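Local coordinates for tail fiber protein (Pseudomonas aeruginosa, PDB 6CL6) that forms the receptor-binding tail fiber of the R2 pyocin, a contractile injection system, and probably recognises the target cell through its C-terminal domain, at residues V304-D309 and A363-E368; A312-P317 and T351-R356; T322-G327 and W367-R372; G327-T332 and A341-R346; P337-S342 and N357-Q362. All blocks are in the same frame, centred on the assembly; numbering follows the deposited sequence.

All five contacts lie in the C-terminal domain. Its two facing antiparallel sheets are consistent with an H-type lectin sandwich. Contacts 1 and 3 build one sheet and share strand 363-371, with centres about 18 Å apart. Contact 2 belongs to the opposite sheet, and contact 4 bridges the two sheets, sharing Gly327 with contact 3. Ile314 CD1 of contact 2 packs 3.3 Å from Trp367 CE2 of contacts 1 and 3. Contact 5 joins two loops beyond the strands. Asp309 of contact 1 and Gly358 of contact 5 bind one calcium ion, which also takes Pro337 of a neighbouring subunit. Contact 3 is about 25 Å from contact 5, centre to centre.

Contact 1. Residues V304-D309 and A363-E368; sequences VTCPAD and AVLSWE. With CA (calcium ion), chain I.
An antiparallel ladder between strands 297-306 and 363-371 joins Val304, Thr305 and Cys306 to Leu365, Val364 and Ala363. The sheet is part of a probable H-type lectin sandwich. Val304 N gives its hydrogen to Leu365 O at 2.8 Å, and Leu365 N returns a bond to Val304 O. Cys306 and Ala363 form the second two-bond pair. Its bond from Cys306 N to Ala363 O is almost straight, 174° at the hydrogen. Thr305 and Val364 sit between these as a non-hydrogen-bonded pair. Their side chains lie on the outer face, where Thr305 OG1 comes 3.6 Å from Val364 CG2. The other face carries Val304, Cys306 and Leu365 and turns to the second sheet, where Ala312 and Ile355 pack on it. With chi1 -61°, Cys306 SG lies beside its own backbone N and meets Leu365 CD2 at 4.2 Å. Val304 CG1 reaches obliquely to the Trp367 ring, 4.4 Å from CD1. Beyond the ladder the chain turns to a calcium ion shared with Gly358 and with Pro337 of a neighbouring subunit. Asp309 OD1 binds this ion at 2.4 Å, while Asp309 OD2 accepts a 2.7 Å bond from water 1, itself a ligand of the ion.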
# COMPACT_ATOMS: atom_id res chain seq x y z
N VAL A 304 -49.60 -1.65 -90.56
CA VAL A 304 -50.16 -0.50 -91.25
C VAL A 304 -50.92 -1.00 -92.47
O VAL A 304 -50.49 -1.94 -93.14
CB VAL A 304 -49.06 0.52 -91.62
CG1 VAL A 304 -48.09 -0.05 -92.63
CG2 VAL A 304 -49.66 1.82 -92.10
N THR A 305 -52.05 -0.36 -92.76
CA THR A 305 -52.80 -0.63 -94.00
C THR A 305 -52.26 0.27 -95.09
O THR A 305 -52.24 1.50 -94.94
CB THR A 305 -54.30 -0.41 -93.80
OG1 THR A 305 -54.79 -1.34 -92.82
CG2 THR A 305 -55.06 -0.66 -95.13
N CYS A 306 -51.80 -0.34 -96.17
CA CYS A 306 -51.27 0.37 -97.32
C CYS A 306 -52.25 0.29 -98.50
O CYS A 306 -52.96 -0.71 -98.66
CB CYS A 306 -49.92 -0.22 -97.79
SG CYS A 306 -48.62 -0.16 -96.61
N PRO A 307 -52.32 1.32 -99.33
CA PRO A 307 -53.14 1.22 -100.55
C PRO A 307 -52.41 0.37 -101.58
O PRO A 307 -51.21 0.10 -101.47
CB PRO A 307 -53.27 2.67 -101.03
CG PRO A 307 -52.35 3.52 -100.13
CD PRO A 307 -51.48 2.52 -99.37
N ALA A 308 -53.15 -0.03 -102.62
CA ALA A 308 -52.55 -0.79 -103.71
C ALA A 308 -51.39 -0.01 -104.32
O ALA A 308 -51.51 1.18 -104.59
CB ALA A 308 -53.62 -1.07 -104.77
N ASP A 309 -50.26 -0.69 -104.53
CA ASP A 309 -49.15 -0.12 -105.31
C ASP A 309 -48.77 1.28 -104.83
O ASP A 309 -48.53 2.17 -105.63
CB ASP A 309 -49.53 -0.07 -106.82
CG ASP A 309 -49.66 -1.44 -107.46
OD1 ASP A 309 -48.91 -2.37 -107.08
OD2 ASP A 309 -50.51 -1.57 -108.37
N ALA A 363 -53.64 -3.60 -98.52
CA ALA A 363 -53.10 -4.73 -97.80
C ALA A 363 -52.47 -4.26 -96.50
O ALA A 363 -51.92 -3.17 -96.42
CB ALA A 363 -52.06 -5.52 -98.59
N VAL A 364 -52.54 -5.12 -95.51
CA VAL A 364 -51.92 -4.86 -94.21
C VAL A 364 -50.49 -5.37 -94.26
O VAL A 364 -50.26 -6.54 -94.56
CB VAL A 364 -52.70 -5.51 -93.07
CG1 VAL A 364 -51.92 -5.32 -91.79
CG2 VAL A 364 -54.10 -4.89 -92.95
N LEU A 365 -49.54 -4.49 -93.96
CA LEU A 365 -48.13 -4.83 -93.87
C LEU A 365 -47.66 -4.64 -92.43
O LEU A 365 -47.98 -3.63 -91.79
CB LEU A 365 -47.29 -3.98 -94.81
CG LEU A 365 -47.27 -4.44 -96.29
CD1 LEU A 365 -48.66 -4.38 -96.93
CD2 LEU A 365 -46.28 -3.58 -97.08
N SER A 366 -46.93 -5.61 -91.92
CA SER A 366 -46.24 -5.41 -90.65
C SER A 366 -44.85 -4.87 -90.93
O SER A 366 -44.35 -4.91 -92.06
CB SER A 366 -46.16 -6.71 -89.86
OG SER A 366 -45.47 -7.71 -90.59
N TRP A 367 -44.23 -4.32 -89.88
CA TRP A 367 -42.94 -3.70 -90.04
C TRP A 367 -42.14 -3.79 -88.74
O TRP A 367 -42.69 -3.94 -87.65
CB TRP A 367 -43.09 -2.24 -90.46
CG TRP A 367 -43.82 -1.39 -89.47
CD1 TRP A 367 -45.13 -1.03 -89.51
CD2 TRP A 367 -43.28 -0.80 -88.29
NE1 TRP A 367 -45.44 -0.24 -88.44
CE2 TRP A 367 -44.33 -0.09 -87.66
CE3 TRP A 367 -42.02 -0.79 -87.70
CZ2 TRP A 367 -44.14 0.61 -86.46
CZ3 TRP A 367 -41.84 -0.10 -86.49
CH2 TRP A 367 -42.89 0.59 -85.90
N GLU A 368 -40.81 -3.72 -88.89
CA GLU A 368 -39.89 -3.58 -87.78
C GLU A 368 -38.88 -2.49 -88.10
O GLU A 368 -38.53 -2.26 -89.27
CB GLU A 368 -39.13 -4.89 -87.52
CG GLU A 368 -39.77 -5.82 -86.54
CD GLU A 368 -38.81 -6.94 -86.13
OE1 GLU A 368 -38.67 -7.93 -86.88
OE2 GLU A 368 -38.16 -6.80 -85.08
CA CA I . -47.65 -4.08 -108.16
O HOH W 1 -49.59 -3.71 -109.67
O HOH W 2 -48.75 -6.19 -107.77
O HOH W 3 -45.23 -4.36 -107.62
O HOH W 4 -46.93 -5.07 -110.21

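Contact 2. Residues A312-P317 and T351-R356; sequences ASITFP and TTAVIR
This is an antiparallel strand pairing, Ala312 to Thr315 against Ile355 to Thr352, in the three-stranded sheet of the sandwich. Strand 352-357 is the middle strand there, and strand 343-346 lies along its other edge. Ala312 with Ile355 and Ile314 with Ala353 each exchange two backbone hydrogen bonds. Past the last of these pairs, Phe316 N still reaches Thr351 O at 2.9 Å. Water 5 donates to both Thr351 O and Phe316 O and closes this end. Ile314, Ala353 and Ile355 share the inner face, which turns to Trp367 and Leu365 of the opposite sheet. Ile314 CG1 rests 4.0 Å from Ala353 CB, and its CG2 branch, beside the backbone N, meets Ile355 CG1 at 3.8 Å. Phe316 has chi1 -61°, which swings its ring back toward the partner strand. Thr352 CA stands 4.1 Å above one ring face, offset toward the rim, and the ring's CZ comes 3.8 Å from Ala353 CB. On the outer face Thr315 OG1 is 4.0 Å from Thr352 CG2. The chemistry thus differs by face: the outer one carries the hydroxyls of Ser313, Thr315 and Thr352 besides Val354, while the side chains of the inner one are all carbon.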
# COMPACT_ATOMS: atom_id res chain seq x y z
N ALA A 312 -47.81 4.07 -97.36
CA ALA A 312 -48.49 4.53 -96.16
C ALA A 312 -47.43 4.92 -95.16
O ALA A 312 -46.38 4.27 -95.05
CB ALA A 312 -49.42 3.46 -95.56
N SER A 313 -47.72 5.97 -94.39
CA SER A 313 -46.81 6.46 -93.36
C SER A 313 -47.08 5.75 -92.04
O SER A 313 -48.22 5.39 -91.73
CB SER A 313 -47.00 7.97 -93.17
OG SER A 313 -46.58 8.67 -94.32
N ILE A 314 -46.01 5.52 -91.27
CA ILE A 314 -46.17 4.96 -89.94
C ILE A 314 -45.54 5.92 -88.94
O ILE A 314 -44.65 6.71 -89.26
CB ILE A 314 -45.55 3.55 -89.78
CG1 ILE A 314 -44.05 3.58 -90.08
CG2 ILE A 314 -46.28 2.53 -90.66
CD1 ILE A 314 -43.28 2.32 -89.60
N THR A 315 -46.02 5.83 -87.71
CA THR A 315 -45.44 6.54 -86.57
C THR A 315 -44.96 5.52 -85.56
O THR A 315 -45.71 4.61 -85.17
CB THR A 315 -46.47 7.49 -85.93
OG1 THR A 315 -46.90 8.45 -86.90
CG2 THR A 315 -45.84 8.23 -84.74
N PHE A 316 -43.69 5.66 -85.15
CA PHE A 316 -43.10 4.69 -84.25
C PHE A 316 -43.77 4.76 -82.88
O PHE A 316 -44.10 5.86 -82.42
CB PHE A 316 -41.61 4.97 -84.10
CG PHE A 316 -40.84 4.88 -85.38
CD1 PHE A 316 -41.02 3.81 -86.25
CD2 PHE A 316 -39.94 5.87 -85.73
CE1 PHE A 316 -40.29 3.74 -87.42
CE2 PHE A 316 -39.23 5.79 -86.90
CZ PHE A 316 -39.39 4.73 -87.75
N PRO A 317 -43.95 3.62 -82.21
CA PRO A 317 -44.53 3.65 -80.85
C PRO A 317 -43.88 4.65 -79.92
O PRO A 317 -44.60 5.34 -79.17
CB PRO A 317 -44.33 2.20 -80.38
CG PRO A 317 -44.41 1.38 -81.65
CD PRO A 317 -43.78 2.24 -82.72
N THR A 351 -39.34 9.79 -85.75
CA THR A 351 -40.73 9.54 -85.38
C THR A 351 -41.56 8.81 -86.42
O THR A 351 -42.58 8.21 -86.05
CB THR A 351 -41.43 10.87 -85.05
OG1 THR A 351 -41.34 11.76 -86.17
CG2 THR A 351 -40.79 11.53 -83.83
N THR A 352 -41.17 8.84 -87.69
CA THR A 352 -42.00 8.26 -88.74
C THR A 352 -41.14 7.52 -89.77
O THR A 352 -39.92 7.65 -89.80
CB THR A 352 -42.81 9.33 -89.49
OG1 THR A 352 -41.89 10.20 -90.16
CG2 THR A 352 -43.70 10.13 -88.52
N ALA A 353 -41.81 6.75 -90.63
CA ALA A 353 -41.20 6.14 -91.79
C ALA A 353 -42.28 5.89 -92.82
O ALA A 353 -43.49 6.05 -92.56
CB ALA A 353 -40.47 4.86 -91.42
N VAL A 354 -41.84 5.47 -94.01
CA VAL A 354 -42.75 5.26 -95.15
C VAL A 354 -42.67 3.80 -95.56
O VAL A 354 -41.58 3.27 -95.83
CB VAL A 354 -42.42 6.17 -96.33
CG1 VAL A 354 -43.40 5.92 -97.49
CG2 VAL A 354 -42.47 7.65 -95.88
N ILE A 355 -43.83 3.14 -95.58
CA ILE A 355 -43.96 1.74 -95.95
C ILE A 355 -44.55 1.69 -97.35
O ILE A 355 -45.63 2.26 -97.60
CB ILE A 355 -44.81 0.96 -94.95
CG1 ILE A 355 -44.24 1.05 -93.52
CG2 ILE A 355 -44.94 -0.50 -95.38
CD1 ILE A 355 -42.78 0.62 -93.38
N ARG A 356 -43.85 1.02 -98.26
CA ARG A 356 -44.30 0.89 -99.65
C ARG A 356 -44.90 -0.49 -99.88
O ARG A 356 -44.28 -1.51 -99.53
CB ARG A 356 -43.13 1.12 -100.61
CG ARG A 356 -43.55 1.35 -102.06
CD ARG A 356 -42.38 1.94 -102.81
NE ARG A 356 -42.69 2.37 -104.17
CZ ARG A 356 -43.34 3.49 -104.48
NH1 ARG A 356 -43.78 4.29 -103.53
NH2 ARG A 356 -43.55 3.81 -105.75
O HOH W 5 -42.93 8.31 -83.09

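Contact 3. Residues T322-G327 and W367-R372; sequences TLCLGG and WEAFGR
A chi1 of 64° puts Phe370 CG between its own backbone N and carbonyl carbon, and the ring then lies under the Leu325-Gly326 peptide. Gly326 N stands 3.9 Å above the ring plane, over its centre. Leu325 CB closes on ring atom CE2 at 3.4 Å. Arg372 has the same first torsion, and its chain is extended from CG to NE and crosses Leu323 obliquely. Leu323 CD2 touches Arg372 CG at 3.5 Å and covers one face of the guanidinium near its rim. Thr322 CG2 approaches Arg372 NH1 obliquely at 3.6 Å. Arg372 NE bonds Leu284 O of a neighbouring subunit. The strands are antiparallel, and two classic beta bulges interrupt their register. In one, Leu325 and Gly326 both face Phe370: Leu325 N bonds Phe370 O at 2.6 Å, and Gly326 N adds a weak bond. In the other, Thr322 and Leu323 both face Arg372. Thr322 N meets Arg372 O on a lone pair in the carbonyl plane at 2.8 Å. Leu323 N comes to the same oxygen from above that plane. Arg372 O belongs to the C-terminal carboxylate, so two backbone N-H groups grip the chain end. They would be expected to stabilise its negative charge, while the arginine's aliphatic part and the Phe370 ring pack against carbon and peptide.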
# COMPACT_ATOMS: atom_id res chain seq x y z
N THR A 322 -32.27 9.57 -81.27
CA THR A 322 -31.35 10.20 -82.21
C THR A 322 -31.67 9.87 -83.66
O THR A 322 -31.82 10.79 -84.47
CB THR A 322 -29.91 9.79 -81.87
OG1 THR A 322 -29.60 10.20 -80.53
CG2 THR A 322 -28.92 10.44 -82.81
N LEU A 323 -31.75 8.59 -84.03
CA LEU A 323 -32.07 8.28 -85.42
C LEU A 323 -32.55 6.84 -85.56
O LEU A 323 -32.23 5.98 -84.75
CB LEU A 323 -30.86 8.50 -86.35
CG LEU A 323 -29.83 7.38 -86.46
CD1 LEU A 323 -28.80 7.73 -87.52
CD2 LEU A 323 -29.15 7.13 -85.12
N CYS A 324 -33.33 6.61 -86.61
CA CYS A 324 -33.68 5.25 -87.02
C CYS A 324 -32.55 4.71 -87.89
O CYS A 324 -32.09 5.39 -88.81
CB CYS A 324 -35.00 5.27 -87.78
SG CYS A 324 -35.41 3.71 -88.50
N LEU A 325 -32.08 3.50 -87.57
CA LEU A 325 -30.97 2.90 -88.30
C LEU A 325 -31.40 2.01 -89.46
O LEU A 325 -30.59 1.72 -90.35
CB LEU A 325 -30.10 2.08 -87.35
CG LEU A 325 -29.25 2.92 -86.38
CD1 LEU A 325 -28.57 2.02 -85.36
CD2 LEU A 325 -28.23 3.75 -87.15
N GLY A 326 -32.63 1.55 -89.47
CA GLY A 326 -33.07 0.66 -90.54
C GLY A 326 -34.41 0.05 -90.18
O GLY A 326 -34.95 0.26 -89.09
N GLY A 327 -34.93 -0.72 -91.14
CA GLY A 327 -36.22 -1.36 -90.97
C GLY A 327 -36.58 -2.17 -92.20
O GLY A 327 -35.83 -2.22 -93.18
N TRP A 367 -44.23 -4.32 -89.88
CA TRP A 367 -42.94 -3.70 -90.04
C TRP A 367 -42.14 -3.79 -88.74
O TRP A 367 -42.69 -3.94 -87.65
CB TRP A 367 -43.09 -2.24 -90.46
CG TRP A 367 -43.82 -1.39 -89.47
CD1 TRP A 367 -45.13 -1.03 -89.51
CD2 TRP A 367 -43.28 -0.80 -88.29
NE1 TRP A 367 -45.44 -0.24 -88.44
CE2 TRP A 367 -44.33 -0.09 -87.66
CE3 TRP A 367 -42.02 -0.79 -87.70
CZ2 TRP A 367 -44.14 0.61 -86.46
CZ3 TRP A 367 -41.84 -0.10 -86.49
CH2 TRP A 367 -42.89 0.59 -85.90
N GLU A 368 -40.81 -3.72 -88.89
CA GLU A 368 -39.89 -3.58 -87.78
C GLU A 368 -38.88 -2.49 -88.10
O GLU A 368 -38.53 -2.26 -89.27
CB GLU A 368 -39.13 -4.89 -87.52
CG GLU A 368 -39.77 -5.82 -86.54
CD GLU A 368 -38.81 -6.94 -86.13
OE1 GLU A 368 -38.67 -7.93 -86.88
OE2 GLU A 368 -38.16 -6.80 -85.08
N ALA A 369 -38.43 -1.79 -87.06
CA ALA A 369 -37.44 -0.74 -87.21
C ALA A 369 -36.50 -0.78 -86.01
O ALA A 369 -36.88 -1.26 -84.95
CB ALA A 369 -38.09 0.63 -87.31
N PHE A 370 -35.27 -0.31 -86.21
CA PHE A 370 -34.31 -0.28 -85.12
C PHE A 370 -33.51 1.01 -85.20
O PHE A 370 -33.40 1.64 -86.26
CB PHE A 370 -33.41 -1.53 -85.13
CG PHE A 370 -32.53 -1.65 -86.34
CD1 PHE A 370 -33.04 -2.20 -87.52
CD2 PHE A 370 -31.21 -1.23 -86.31
CE1 PHE A 370 -32.24 -2.31 -88.65
CE2 PHE A 370 -30.40 -1.34 -87.43
CZ PHE A 370 -30.92 -1.88 -88.60
N GLY A 371 -32.97 1.42 -84.06
CA GLY A 371 -32.24 2.67 -84.01
C GLY A 371 -31.74 2.99 -82.61
O GLY A 371 -31.53 2.08 -81.80
N ARG A 372 -31.55 4.26 -82.33
CA ARG A 372 -30.99 4.66 -81.04
C ARG A 372 -31.41 6.09 -80.74
O ARG A 372 -32.09 6.75 -81.55
CB ARG A 372 -29.47 4.54 -81.04
CG ARG A 372 -28.75 5.47 -82.03
CD ARG A 372 -27.24 5.38 -81.87
NE ARG A 372 -26.53 5.99 -83.00
CZ ARG A 372 -26.11 7.25 -83.03
NH1 ARG A 372 -26.31 8.05 -81.99
NH2 ARG A 372 -25.47 7.70 -84.10
OXT ARG A 372 -31.10 6.60 -79.66

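Contact 4. Residues G327-T332 and A341-R346; sequences GYANQT and ASTGFR
Phe345 CB starts 3.7 Å from Tyr328 N. Its chi1 of 178° sets CG anti to the backbone nitrogen and lays one ring face against Gly327. CG meets Gly327 C at 3.5 Å, and CD1 meets Gly327 CA. CE1 lies 3.7 Å from both N and CA of this glycine, and CZ at the far end still touches its CA. Gly327 CA sits over the ring, 3.6 Å from the centroid, in a CH-pi contact. This is where the sandwich closes at one side: strands 324-331 and 343-346 are outermost, within this chain, in opposite sheets. Water 6 bridges the gap, accepting from Ala329 N at 3.0 Å and hydrogen-bonded to Thr343 OG1. Ala329 CB packs on Thr343 CB. Gln331 slides past Thr343 in the opposite direction, and its CG is 3.3 Å from Ala341 O. Its NE2 has its main acceptor, Asn357 OD1, outside the two segments. One hydrogen probably goes there, leaving Ser342 O at 3.3 Å and, weakly, Ala341 O to share the other.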
# COMPACT_ATOMS: atom_id res chain seq x y z
N GLY A 327 -34.93 -0.72 -91.14
CA GLY A 327 -36.22 -1.36 -90.97
C GLY A 327 -36.58 -2.17 -92.20
O GLY A 327 -35.83 -2.22 -93.18
N TYR A 328 -37.73 -2.83 -92.10
CA TYR A 328 -38.29 -3.62 -93.19
C TYR A 328 -39.79 -3.71 -92.99
O TYR A 328 -40.32 -3.39 -91.91
CB TYR A 328 -37.68 -5.04 -93.23
CG TYR A 328 -38.22 -5.92 -92.15
CD1 TYR A 328 -39.42 -6.60 -92.32
CD2 TYR A 328 -37.54 -6.08 -90.94
CE1 TYR A 328 -39.94 -7.39 -91.34
CE2 TYR A 328 -38.04 -6.89 -89.96
CZ TYR A 328 -39.25 -7.54 -90.15
OH TYR A 328 -39.77 -8.35 -89.17
N ALA A 329 -40.49 -4.16 -94.04
CA ALA A 329 -41.90 -4.47 -93.96
C ALA A 329 -42.17 -5.85 -94.53
O ALA A 329 -41.38 -6.39 -95.29
CB ALA A 329 -42.74 -3.43 -94.71
N ASN A 330 -43.33 -6.40 -94.17
CA ASN A 330 -43.73 -7.76 -94.49
C ASN A 330 -45.21 -7.83 -94.82
O ASN A 330 -46.03 -7.20 -94.13
CB ASN A 330 -43.41 -8.69 -93.29
CG ASN A 330 -44.26 -9.94 -93.28
OD1 ASN A 330 -43.96 -10.92 -93.99
ND2 ASN A 330 -45.33 -9.91 -92.52
N GLN A 331 -45.55 -8.56 -95.89
CA GLN A 331 -46.93 -8.79 -96.26
C GLN A 331 -47.58 -9.79 -95.32
O GLN A 331 -47.08 -10.89 -95.14
CB GLN A 331 -47.01 -9.33 -97.71
CG GLN A 331 -46.43 -8.43 -98.78
CD GLN A 331 -47.38 -7.29 -99.15
OE1 GLN A 331 -48.53 -7.27 -98.71
NE2 GLN A 331 -46.89 -6.34 -99.97
N THR A 332 -48.72 -9.40 -94.73
CA THR A 332 -49.41 -10.26 -93.78
C THR A 332 -50.61 -10.97 -94.39
O THR A 332 -51.30 -11.69 -93.66
CB THR A 332 -49.89 -9.46 -92.56
OG1 THR A 332 -50.97 -8.61 -92.94
CG2 THR A 332 -48.76 -8.63 -91.99
N ALA A 341 -45.59 -8.69 -104.91
CA ALA A 341 -46.05 -8.30 -103.57
C ALA A 341 -44.86 -7.80 -102.77
O ALA A 341 -44.67 -8.15 -101.61
CB ALA A 341 -46.79 -9.43 -102.87
N SER A 342 -44.07 -6.94 -103.38
CA SER A 342 -42.87 -6.40 -102.76
C SER A 342 -43.24 -5.43 -101.65
O SER A 342 -44.37 -4.97 -101.53
CB SER A 342 -42.01 -5.68 -103.81
OG SER A 342 -41.41 -6.62 -104.67
N THR A 343 -42.22 -5.10 -100.84
CA THR A 343 -42.36 -4.18 -99.73
C THR A 343 -41.19 -3.21 -99.72
O THR A 343 -40.15 -3.45 -100.34
CB THR A 343 -42.38 -4.95 -98.39
OG1 THR A 343 -41.15 -5.65 -98.24
CG2 THR A 343 -43.52 -5.94 -98.37
N GLY A 344 -41.36 -2.13 -98.97
CA GLY A 344 -40.28 -1.20 -98.77
C GLY A 344 -40.41 -0.49 -97.44
O GLY A 344 -41.52 -0.22 -96.96
N PHE A 345 -39.26 -0.20 -96.83
CA PHE A 345 -39.18 0.62 -95.63
C PHE A 345 -38.17 1.72 -95.93
O PHE A 345 -37.03 1.43 -96.31
CB PHE A 345 -38.76 -0.21 -94.44
CG PHE A 345 -38.61 0.57 -93.15
CD1 PHE A 345 -37.48 1.33 -92.91
CD2 PHE A 345 -39.60 0.51 -92.19
CE1 PHE A 345 -37.35 2.03 -91.73
CE2 PHE A 345 -39.46 1.20 -90.99
CZ PHE A 345 -38.34 1.98 -90.77
N ARG A 346 -38.59 2.98 -95.80
CA ARG A 346 -37.72 4.08 -96.19
C ARG A 346 -38.19 5.35 -95.51
O ARG A 346 -39.25 5.40 -94.88
CB ARG A 346 -37.69 4.26 -97.71
CG ARG A 346 -38.84 5.09 -98.27
CD ARG A 346 -38.82 5.09 -99.79
NE ARG A 346 -39.78 6.06 -100.36
CZ ARG A 346 -41.06 5.78 -100.60
NH1 ARG A 346 -41.56 4.59 -100.32
NH2 ARG A 346 -41.86 6.71 -101.12
O HOH W 6 -39.04 -4.51 -96.59

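Contact 5. Residues P337-S342 and N357-Q362; sequences PGTDAS and NGYFAQ. With CA (calcium ion), chain L; CA (calcium ion), chain I.
Asn357 enters beside Ser342, and its carbonyl carbon lies 3.9 Å from Ser342 O. Its OD1 accepts from Tyr359 N in an Asx turn and also from Gln331 NE2. Its ND2 donates to Ala361 O, which further ties the turn. Gly358 N then bonds Ser342 O at 2.9 Å. Gly358 O turns to the calcium ion at 2.4 Å. Asp309, four waters and Pro337 O of a neighbouring subunit complete that site. In turn, Pro337 O of this chain binds the calcium ion of another subunit. Tyr359 presents its ring edge, with Asp340 O in the ring plane and Thr339 CG2 3.6 Å from CE1. Ala341 CB meets Tyr359 CD1 at 4.0 Å. Phe360, with chi1 65°, sets one ring face against Thr339 CG2. This methyl lies over the ring centre, 3.6 Å from the centroid, in a CH-pi contact. Water 2, a calcium ligand, is hydrogen-bonded to Thr339 OG1 and donates to Asp340 O. The two loops therefore meet at the calcium end of the domain: the 337-342 loop leads into strand 343-346, and residues 358-362 join strand 352-357 to strand 363-371.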
# COMPACT_ATOMS: atom_id res chain seq x y z
N PRO A 337 -50.29 -14.90 -105.82
CA PRO A 337 -48.88 -15.14 -106.17
C PRO A 337 -48.58 -14.96 -107.64
O PRO A 337 -47.42 -15.16 -108.06
CB PRO A 337 -48.67 -16.60 -105.74
CG PRO A 337 -49.99 -17.21 -105.93
CD PRO A 337 -51.04 -16.15 -105.63
N GLY A 338 -49.59 -14.58 -108.45
CA GLY A 338 -49.40 -14.25 -109.84
C GLY A 338 -48.90 -12.86 -110.12
O GLY A 338 -48.68 -12.53 -111.28
N THR A 339 -48.69 -12.04 -109.08
CA THR A 339 -48.23 -10.68 -109.25
C THR A 339 -47.17 -10.36 -108.20
O THR A 339 -46.90 -11.16 -107.31
CB THR A 339 -49.42 -9.70 -109.16
OG1 THR A 339 -49.01 -8.40 -109.57
CG2 THR A 339 -49.95 -9.62 -107.75
N ASP A 340 -46.55 -9.17 -108.32
CA ASP A 340 -45.58 -8.74 -107.34
C ASP A 340 -46.26 -8.38 -106.00
O ASP A 340 -47.37 -7.83 -105.97
CB ASP A 340 -44.77 -7.55 -107.82
CG ASP A 340 -43.85 -6.97 -106.73
OD1 ASP A 340 -42.75 -7.54 -106.50
OD2 ASP A 340 -44.21 -5.94 -106.08
N ALA A 341 -45.59 -8.69 -104.91
CA ALA A 341 -46.05 -8.30 -103.57
C ALA A 341 -44.86 -7.80 -102.77
O ALA A 341 -44.67 -8.15 -101.61
CB ALA A 341 -46.79 -9.43 -102.87
N SER A 342 -44.07 -6.94 -103.38
CA SER A 342 -42.87 -6.40 -102.76
C SER A 342 -43.24 -5.43 -101.65
O SER A 342 -44.37 -4.97 -101.53
CB SER A 342 -42.01 -5.68 -103.81
OG SER A 342 -41.41 -6.62 -104.67
N ASN A 357 -46.08 -0.53 -100.50
CA ASN A 357 -46.77 -1.78 -100.81
C ASN A 357 -46.79 -1.99 -102.31
O ASN A 357 -47.51 -1.29 -103.04
CB ASN A 357 -48.18 -1.76 -100.25
CG ASN A 357 -48.99 -2.93 -100.70
OD1 ASN A 357 -48.48 -4.03 -100.86
ND2 ASN A 357 -50.28 -2.69 -100.94
N GLY A 358 -46.00 -2.95 -102.78
CA GLY A 358 -45.99 -3.30 -104.19
C GLY A 358 -47.13 -4.19 -104.64
O GLY A 358 -47.28 -4.38 -105.83
N TYR A 359 -47.94 -4.71 -103.72
CA TYR A 359 -49.05 -5.58 -104.10
C TYR A 359 -50.21 -4.74 -104.64
O TYR A 359 -50.46 -3.64 -104.12
CB TYR A 359 -49.54 -6.38 -102.90
CG TYR A 359 -50.62 -7.39 -103.22
CD1 TYR A 359 -50.44 -8.33 -104.20
CD2 TYR A 359 -51.80 -7.44 -102.47
CE1 TYR A 359 -51.44 -9.26 -104.49
CE2 TYR A 359 -52.77 -8.35 -102.73
CZ TYR A 359 -52.60 -9.27 -103.75
OH TYR A 359 -53.57 -10.18 -104.01
N PHE A 360 -50.93 -5.27 -105.63
CA PHE A 360 -51.93 -4.50 -106.37
C PHE A 360 -53.29 -4.48 -105.69
O PHE A 360 -54.34 -4.52 -106.37
CB PHE A 360 -52.02 -5.00 -107.81
CG PHE A 360 -52.52 -6.42 -108.01
CD1 PHE A 360 -52.97 -7.21 -106.99
CD2 PHE A 360 -52.52 -6.94 -109.31
CE1 PHE A 360 -53.45 -8.50 -107.22
CE2 PHE A 360 -53.01 -8.24 -109.56
CZ PHE A 360 -53.48 -9.02 -108.53
N ALA A 361 -53.31 -4.43 -104.36
CA ALA A 361 -54.55 -4.29 -103.60
C ALA A 361 -54.21 -3.72 -102.24
O ALA A 361 -53.10 -3.89 -101.74
CB ALA A 361 -55.29 -5.62 -103.43
N GLN A 362 -55.18 -3.03 -101.64
CA GLN A 362 -55.04 -2.61 -100.25
C GLN A 362 -54.63 -3.81 -99.39
O GLN A 362 -55.20 -4.90 -99.51
CB GLN A 362 -56.36 -2.03 -99.74
CG GLN A 362 -56.30 -1.49 -98.32
CD GLN A 362 -57.55 -0.72 -97.90
OE1 GLN A 362 -57.64 0.49 -98.09
NE2 GLN A 362 -58.52 -1.43 -97.33
CA CA L . -45.29 -15.73 -108.63
CA CA I . -47.65 -4.08 -108.16
O HOH W 2 -48.75 -6.19 -107.77
O HOH W 3 -45.23 -4.36 -107.62
O HOH W 4 -46.93 -5.07 -110.21
O HOH W 1 -49.59 -3.71 -109.67
O HOH W 7 -43.00 -15.65 -109.65